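Local coordinates for hypothetical protein TA0175 (PDB 1L6R) that catalyses the magnesium-dependent dephosphorylation of 2-phosphoglycolate to glycolate and, less efficiently, releases phosphate from inorganic pyrophosphate, at residues 25-30 against 215-220; 194-199 against 211-216. The protein carries 1 engineered substitution. One frame throughout, in Å; residues are numbered along the deposited sequence.

Contacts 1 and 2 lie on the same side of the chain's centre, with their centres about 11 Å apart, and meet on helix 215-223, where they share E215 and E216. They also touch directly: A27 CB packs 3.5 Å from G214 O. Contact 1 joins this helix to helix 25-36 and stands back from the metals, the I217 side chain being about 10 Å from a bound calcium ion and about 8 Å from the side chain of the nucleophile D11. Contact 2 comes nearer: the N196 side chain is about 4 Å from a calcium ion, and that of P194 about 4 Å from the side chain of the calcium ligand D177.

Contact 1: 25-30 against 215-220; sequences TKAIES and EEIGQI
K26 and E215 close one end of a helix-helix contact in the α/β core of this HAD-like hydrolase, joining helix 25-36 to the C-terminal helix 215-223. The two segments run broadly parallel, 30° between their axes, with a closest approach of 7.8 Å. The side chains of K26 and E215 meet at a slant, each extended beyond CG. K26 NZ donates to E215 OE1 at 2.9 Å in a salt bridge, reaching that oxygen from well above the carboxylate plane, while K26 CD and CE also lie against it. With an alanine here in place of E215, the K26 ammonium group would probably lose its charge partner and its long chain be freer to swing.

Deeper between the helices, A27 CB meets I217 CG1 at 3.9 Å. I217 CG2, on the other branch, touches S30 CB, and the same isoleucine packs on L16 and on I175 of strand 172-175, linking the helix pair to the central sheet.

S30 faces the glycine backbone, its OG 3.3 Å from G218 CA; a CB on G218 would run into this oxygen. With OG anti to the carbonyl carbon (chi1 -64°), the hydroxyl turns back to donate to K26 O at 3.0 Å. That carbonyl is gripped twice, since S30 N also donates to it, from the opposite face of its plane. Between the helices a water bridges S30 OG and G218 N: it donates to S30 OG and accepts from G218 N at 2.8 Å.

Contact 2: 194-199 against 211-216; sequences PANATD and YSYGEE
P194 and E216 lie side by side and point the same way, placing the loop after strand 190-193 against the N-terminal part of helix 215-223. Along E216, CB sits 4.0 Å from P194 CB, and CG keeps at much the same distance from that carbon. CG occupies the position between the backbone N and the carbonyl carbon (chi1 71°), and a bend at chi2 turns the carboxylate over the proline. CD then comes to 3.5 Å from P194 CB, and OE2 rests on P194 CB and CG. OE1 takes the other role: G214 N donates to its syn side at 2.8 Å, tilted 26° out of the carboxylate plane. G214 belongs to the type I' turn S212-E215, so this bond ties E216 to the turn just before it in the chain.

The opposing loop forms a type I turn, P194-A197. A195 N donates to Y211 O at 2.9 Å, a nearly straight bond (167°). Next to it N196 N makes a weak hydrogen bond to S212 OG, at 3.0 Å. The N196 side chain crosses that of Y213 at about a right angle, with ND2 over one ring face toward its rim.

The chemistry is thus divided: backbone amides link the two loops, while the E216 carboxylate meets proline carbons with one oxygen and uses the other to accept from G214 N of the preceding turn, beside a proline that touches the metal ligand D177.

Contact 1: 25-30 against 215-220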
loop_
_atom_site.group_PDB
_atom_site.type_symbol
_atom_site.label_atom_id
_atom_site.label_comp_id
_atom_site.label_asym_id
_atom_site.label_seq_id
_atom_site.Cartn_x
_atom_site.Cartn_y
_atom_site.Cartn_z
ATOM N N THR A 25 14.339 13.127 -24.381
ATOM C CA THR A 25 15.619 13.776 -24.134
ATOM C C THR A 25 15.455 14.987 -23.220
ATOM O O THR A 25 16.354 15.305 -22.441
ATOM C CB THR A 25 16.312 14.191 -25.441
ATOM O OG1 THR A 25 15.454 15.056 -26.190
ATOM C CG2 THR A 25 16.639 12.963 -26.268
ATOM N N LYS A 26 14.309 15.660 -23.297
ATOM C CA LYS A 26 14.067 16.792 -22.407
ATOM C C LYS A 26 14.000 16.283 -20.963
ATOM O O LYS A 26 14.509 16.923 -20.043
ATOM C CB LYS A 26 12.765 17.505 -22.774
ATOM C CG LYS A 26 12.850 18.307 -24.065
ATOM C CD LYS A 26 11.543 19.017 -24.341
ATOM C CE LYS A 26 11.592 19.775 -25.657
ATOM N NZ LYS A 26 10.272 20.404 -25.951
ATOM N N ALA A 27 13.381 15.122 -20.756
ATOM C CA ALA A 27 13.305 14.565 -19.404
ATOM C C ALA A 27 14.710 14.198 -18.910
ATOM O O ALA A 27 15.040 14.395 -17.741
ATOM C CB ALA A 27 12.394 13.335 -19.388
ATOM N N ILE A 28 15.538 13.659 -19.805
ATOM C CA ILE A 28 16.903 13.303 -19.447
ATOM C C ILE A 28 17.666 14.546 -18.985
ATOM O O ILE A 28 18.323 14.521 -17.952
ATOM C CB ILE A 28 17.661 12.686 -20.646
ATOM C CG1 ILE A 28 17.086 11.306 -20.985
ATOM C CG2 ILE A 28 19.145 12.556 -20.306
ATOM C CD1 ILE A 28 17.634 10.717 -22.285
ATOM N N GLU A 29 17.576 15.637 -19.744
ATOM C CA GLU A 29 18.295 16.843 -19.344
ATOM C C GLU A 29 17.733 17.433 -18.054
ATOM O O GLU A 29 18.489 17.973 -17.250
ATOM C CB GLU A 29 18.285 17.887 -20.461
ATOM C CG GLU A 29 19.025 17.456 -21.748
ATOM C CD GLU A 29 20.526 17.157 -21.558
ATOM O OE1 GLU A 29 21.093 17.423 -20.472
ATOM O OE2 GLU A 29 21.155 16.654 -22.520
ATOM N N SER A 30 16.421 17.321 -17.840
ATOM C CA SER A 30 15.828 17.834 -16.603
ATOM C C SER A 30 16.379 17.041 -15.420
ATOM O O SER A 30 16.711 17.595 -14.372
ATOM C CB SER A 30 14.301 17.709 -16.641
ATOM O OG SER A 30 13.748 18.521 -17.659
ATOM N N GLU A 215 7.829 15.778 -20.855
ATOM C CA GLU A 215 7.930 17.217 -20.661
ATOM C C GLU A 215 7.426 17.670 -19.300
ATOM O O GLU A 215 7.647 18.813 -18.902
ATOM C CB GLU A 215 7.211 17.957 -21.797
ATOM C CG GLU A 215 7.916 17.741 -23.128
ATOM C CD GLU A 215 7.538 18.740 -24.199
ATOM O OE1 GLU A 215 8.066 18.605 -25.323
ATOM O OE2 GLU A 215 6.731 19.651 -23.919
ATOM N N GLU A 216 6.772 16.775 -18.566
ATOM C CA GLU A 216 6.297 17.140 -17.236
ATOM C C GLU A 216 7.451 17.153 -16.234
ATOM O O GLU A 216 7.383 17.836 -15.216
ATOM C CB GLU A 216 5.213 16.161 -16.734
ATOM C CG GLU A 216 5.696 14.754 -16.373
ATOM C CD GLU A 216 5.574 13.786 -17.526
ATOM O OE1 GLU A 216 5.864 14.181 -18.672
ATOM O OE2 GLU A 216 5.193 12.613 -17.277
ATOM N N ILE A 217 8.523 16.421 -16.527
ATOM C CA ILE A 217 9.633 16.348 -15.585
ATOM C C ILE A 217 10.240 17.716 -15.287
ATOM O O ILE A 217 10.392 18.094 -14.118
ATOM C CB ILE A 217 10.717 15.366 -16.090
ATOM C CG1 ILE A 217 10.089 13.982 -16.336
ATOM C CG2 ILE A 217 11.850 15.286 -15.086
ATOM C CD1 ILE A 217 9.383 13.375 -15.125
ATOM N N GLY A 218 10.552 18.462 -16.343
ATOM C CA GLY A 218 11.123 19.783 -16.166
ATOM C C GLY A 218 10.190 20.727 -15.431
ATOM O O GLY A 218 10.616 21.448 -14.524
ATOM N N GLN A 219 8.910 20.737 -15.796
ATOM C CA GLN A 219 7.985 21.643 -15.118
ATOM C C GLN A 219 7.788 21.268 -13.653
ATOM O O GLN A 219 7.670 22.139 -12.794
ATOM C CB GLN A 219 6.633 21.689 -15.822
ATOM C CG GLN A 219 5.739 22.790 -15.241
ATOM C CD GLN A 219 4.338 22.781 -15.792
ATOM O OE1 GLN A 219 3.696 21.736 -15.865
ATOM N NE2 GLN A 219 3.837 23.956 -16.161
ATOM N N ILE A 220 7.740 19.967 -13.372
ATOM C CA ILE A 220 7.582 19.488 -12.006
ATOM C C ILE A 220 8.787 19.902 -11.168
ATOM O O ILE A 220 8.627 20.437 -10.075
ATOM C CB ILE A 220 7.424 17.942 -11.972
ATOM C CG1 ILE A 220 6.051 17.552 -12.519
ATOM C CG2 ILE A 220 7.613 17.417 -10.558
ATOM C CD1 ILE A 220 5.927 16.061 -12.804
HETATM O O HOH W 1 11.282 17.548 -18.936
#

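Contact 2: 194-199 against 211-216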
loop_
_atom_site.group_PDB
_atom_site.type_symbol
_atom_site.label_atom_id
_atom_site.label_comp_id
_atom_site.label_asym_id
_atom_site.label_seq_id
_atom_site.Cartn_x
_atom_site.Cartn_y
_atom_site.Cartn_z
ATOM N N PRO A 194 1.705 13.999 -14.800
ATOM C CA PRO A 194 1.521 14.667 -16.092
ATOM C C PRO A 194 0.069 15.041 -16.390
ATOM O O PRO A 194 -0.870 14.630 -15.689
ATOM C CB PRO A 194 2.075 13.652 -17.089
ATOM C CG PRO A 194 1.730 12.332 -16.439
ATOM C CD PRO A 194 2.040 12.572 -14.979
ATOM N N ALA A 195 -0.105 15.819 -17.453
ATOM C CA ALA A 195 -1.428 16.259 -17.863
ATOM C C ALA A 195 -2.313 15.095 -18.293
ATOM O O ALA A 195 -3.536 15.194 -18.232
ATOM C CB ALA A 195 -1.316 17.279 -19.002
ATOM N N ASN A 196 -1.710 13.989 -18.725
ATOM C CA ASN A 196 -2.513 12.846 -19.147
ATOM C C ASN A 196 -2.566 11.752 -18.079
ATOM O O ASN A 196 -2.879 10.595 -18.360
ATOM C CB ASN A 196 -2.012 12.291 -20.489
ATOM C CG ASN A 196 -0.698 11.560 -20.371
ATOM O OD1 ASN A 196 -0.005 11.664 -19.360
ATOM N ND2 ASN A 196 -0.343 10.816 -21.414
ATOM N N ALA A 197 -2.258 12.115 -16.837
ATOM C CA ALA A 197 -2.351 11.141 -15.753
ATOM C C ALA A 197 -3.832 10.833 -15.518
ATOM O O ALA A 197 -4.710 11.608 -15.903
ATOM C CB ALA A 197 -1.740 11.713 -14.478
ATOM N N THR A 198 -4.114 9.701 -14.885
ATOM C CA THR A 198 -5.500 9.349 -14.592
ATOM C C THR A 198 -6.092 10.341 -13.602
ATOM O O THR A 198 -5.366 11.010 -12.854
ATOM C CB THR A 198 -5.609 7.962 -13.969
ATOM O OG1 THR A 198 -4.788 7.920 -12.796
ATOM C CG2 THR A 198 -5.171 6.884 -14.959
ATOM N N ASP A 199 -7.418 10.419 -13.578
ATOM C CA ASP A 199 -8.100 11.327 -12.676
ATOM C C ASP A 199 -7.768 11.068 -11.213
ATOM O O ASP A 199 -7.557 12.009 -10.460
ATOM C CB ASP A 199 -9.621 11.224 -12.851
ATOM C CG ASP A 199 -10.123 11.920 -14.104
ATOM O OD1 ASP A 199 -9.355 12.662 -14.751
ATOM O OD2 ASP A 199 -11.316 11.729 -14.433
ATOM N N TYR A 211 2.061 19.394 -18.945
ATOM C CA TYR A 211 2.729 18.594 -19.969
ATOM C C TYR A 211 2.689 17.097 -19.705
ATOM O O TYR A 211 2.372 16.660 -18.607
ATOM C CB TYR A 211 4.202 19.010 -20.054
ATOM C CG TYR A 211 4.425 20.481 -20.334
ATOM C CD1 TYR A 211 4.412 20.964 -21.643
ATOM C CD2 TYR A 211 4.620 21.386 -19.295
ATOM C CE1 TYR A 211 4.585 22.319 -21.906
ATOM C CE2 TYR A 211 4.793 22.755 -19.550
ATOM C CZ TYR A 211 4.773 23.202 -20.857
ATOM O OH TYR A 211 4.954 24.543 -21.130
ATOM N N SER A 212 3.040 16.327 -20.729
ATOM C CA SER A 212 3.112 14.872 -20.643
ATOM C C SER A 212 4.258 14.412 -21.542
ATOM O O SER A 212 4.954 15.226 -22.161
ATOM C CB SER A 212 1.823 14.222 -21.155
ATOM O OG SER A 212 0.686 14.697 -20.467
ATOM N N TYR A 213 4.430 13.096 -21.610
ATOM C CA TYR A 213 5.432 12.456 -22.455
ATOM C C TYR A 213 6.875 12.866 -22.192
ATOM O O TYR A 213 7.701 12.941 -23.109
ATOM C CB TYR A 213 5.047 12.658 -23.928
ATOM C CG TYR A 213 3.779 11.912 -24.312
ATOM C CD1 TYR A 213 3.697 10.523 -24.192
ATOM C CD2 TYR A 213 2.662 12.595 -24.807
ATOM C CE1 TYR A 213 2.539 9.829 -24.555
ATOM C CE2 TYR A 213 1.497 11.910 -25.172
ATOM C CZ TYR A 213 1.444 10.527 -25.043
ATOM O OH TYR A 213 0.295 9.844 -25.397
ATOM N N GLY A 214 7.169 13.111 -20.922
ATOM C CA GLY A 214 8.510 13.484 -20.521
ATOM C C GLY A 214 8.680 14.958 -20.246
ATOM O O GLY A 214 9.557 15.350 -19.484
ATOM N N GLU A 215 7.829 15.778 -20.855
ATOM C CA GLU A 215 7.930 17.217 -20.661
ATOM C C GLU A 215 7.426 17.670 -19.300
ATOM O O GLU A 215 7.647 18.813 -18.902
ATOM C CB GLU A 215 7.211 17.957 -21.797
ATOM C CG GLU A 215 7.916 17.741 -23.128
ATOM C CD GLU A 215 7.538 18.740 -24.199
ATOM O OE1 GLU A 215 8.066 18.605 -25.323
ATOM O OE2 GLU A 215 6.731 19.651 -23.919
ATOM N N GLU A 216 6.772 16.775 -18.566
ATOM C CA GLU A 216 6.297 17.140 -17.236
ATOM C C GLU A 216 7.451 17.153 -16.234
ATOM O O GLU A 216 7.383 17.836 -15.216
ATOM C CB GLU A 216 5.213 16.161 -16.734
ATOM C CG GLU A 216 5.696 14.754 -16.373
ATOM C CD GLU A 216 5.574 13.786 -17.526
ATOM O OE1 GLU A 216 5.864 14.181 -18.672
ATOM O OE2 GLU A 216 5.193 12.613 -17.277
#